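Local coordinates for monopolin complex subunit CSM1 (Candida glabrata, PDB 6MJC), which binds a peptide of the kinetochore protein Dsn1 as a subunit of monopolin, and probably recruits that complex to the kinetochore during chromosome segregation, at residues Y105-M108 and S109-N113. Residues are numbered along the deposited sequence; the frame is centred on the assembly and turned at random.
Sequences YIKM and SKSLN
Lys107 O is gripped twice by Ser111: the hydroxyl OG donates to it at 2.7 Å and the backbone N at 2.9 Å. The two donors arrive from opposite faces of the carbonyl plane, OG lying 37° out of it. With OG beside its own backbone N (chi1 -58°), Ser111 turns back onto the preceding turn, and the hydroxyl of this buried residue donates within the helix itself. Ordinary i to i+4 bonds flank the pair: Ser109 N to Tyr105 O, Lys110 N to Ile106 O, and Leu112 N to Met108 O at 3.0 Å. Beyond these bonds, the Lys107 chain bends at chi2 and chi3; its CD rests 3.7 Å from Ser111 OG, and its NZ makes a long, weak ion pair with an acidic side chain of the bound Dsn1 peptide. Lys110 instead runs extended beyond CG alongside Ile106, pointing the same way, and its CE meets Ile106 CG2 at 3.8 Å. On the buried flank Met108 and Leu112 cross at a slant, Met108 CG touching Leu112 CD1 at 3.9 Å. The contact spans successive turns of the C-terminal helix 101-113. Met108 and Leu112 pack on Met44 of strand 44-52, Tyr105 OH hydrogen-bonds to Cys17 O in the loop after helix 5-13, and Lys85 NZ holds Leu112 O, joining this amphipathic helix to the sheet, that loop and helix 76-85.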
# COMPACT_ATOMS: atom_id res chain seq x y z
N TYR A 105 -6.44 5.71 -2.22
CA TYR A 105 -7.03 4.78 -3.17
C TYR A 105 -7.56 5.52 -4.39
O TYR A 105 -7.39 5.06 -5.52
CB TYR A 105 -8.15 3.98 -2.49
CG TYR A 105 -9.05 3.25 -3.47
CD1 TYR A 105 -8.65 2.03 -4.05
CD2 TYR A 105 -10.26 3.76 -3.82
CE1 TYR A 105 -9.50 1.38 -4.96
CE2 TYR A 105 -11.14 3.11 -4.71
CZ TYR A 105 -10.73 1.92 -5.27
OH TYR A 105 -11.61 1.33 -6.15
N ILE A 106 -8.18 6.67 -4.19
CA ILE A 106 -8.68 7.46 -5.30
C ILE A 106 -7.54 7.95 -6.19
O ILE A 106 -7.64 7.89 -7.42
CB ILE A 106 -9.50 8.65 -4.79
CG1 ILE A 106 -10.77 8.16 -4.09
CG2 ILE A 106 -9.88 9.58 -5.96
CD1 ILE A 106 -11.56 9.24 -3.40
N LYS A 107 -6.49 8.50 -5.58
CA LYS A 107 -5.32 8.97 -6.34
C LYS A 107 -4.71 7.84 -7.16
O LYS A 107 -4.41 7.99 -8.36
CB LYS A 107 -4.27 9.53 -5.37
CG LYS A 107 -2.93 9.97 -5.98
CD LYS A 107 -3.11 11.06 -7.00
CE LYS A 107 -3.30 12.41 -6.36
NZ LYS A 107 -3.20 13.48 -7.40
N MET A 108 -4.53 6.68 -6.53
CA MET A 108 -3.96 5.55 -7.27
C MET A 108 -4.87 5.13 -8.41
O MET A 108 -4.40 4.89 -9.53
CB MET A 108 -3.70 4.36 -6.34
CG MET A 108 -3.12 3.14 -7.04
SD MET A 108 -1.42 3.31 -7.52
CE MET A 108 -0.66 3.16 -5.90
N SER A 109 -6.17 5.06 -8.16
CA SER A 109 -7.09 4.57 -9.17
C SER A 109 -7.14 5.53 -10.34
O SER A 109 -7.11 5.11 -11.50
CB SER A 109 -8.47 4.35 -8.54
OG SER A 109 -9.30 3.69 -9.47
N LYS A 110 -7.16 6.83 -10.06
CA LYS A 110 -7.24 7.80 -11.14
C LYS A 110 -5.94 7.85 -11.92
O LYS A 110 -5.95 8.01 -13.14
CB LYS A 110 -7.57 9.18 -10.59
CG LYS A 110 -9.04 9.34 -10.15
CD LYS A 110 -9.33 10.78 -9.72
CE LYS A 110 -10.81 10.94 -9.33
NZ LYS A 110 -11.10 12.28 -8.73
N SER A 111 -4.81 7.77 -11.22
CA SER A 111 -3.51 7.83 -11.88
C SER A 111 -3.36 6.67 -12.85
O SER A 111 -2.89 6.85 -13.98
CB SER A 111 -2.39 7.85 -10.85
OG SER A 111 -2.52 8.95 -9.96
N LEU A 112 -3.78 5.47 -12.44
CA LEU A 112 -3.64 4.32 -13.33
C LEU A 112 -4.54 4.42 -14.55
O LEU A 112 -4.19 3.85 -15.59
CB LEU A 112 -3.94 3.00 -12.61
CG LEU A 112 -2.99 2.67 -11.48
CD1 LEU A 112 -3.48 1.54 -10.57
CD2 LEU A 112 -1.63 2.27 -12.10
N ASN A 113 -5.69 5.11 -14.45
CA ASN A 113 -6.63 5.20 -15.57
C ASN A 113 -6.24 6.26 -16.59
O ASN A 113 -6.64 6.16 -17.75
CB ASN A 113 -8.04 5.52 -15.06
CG ASN A 113 -8.80 4.30 -14.62
OD1 ASN A 113 -8.49 3.18 -15.03
ND2 ASN A 113 -9.81 4.50 -13.77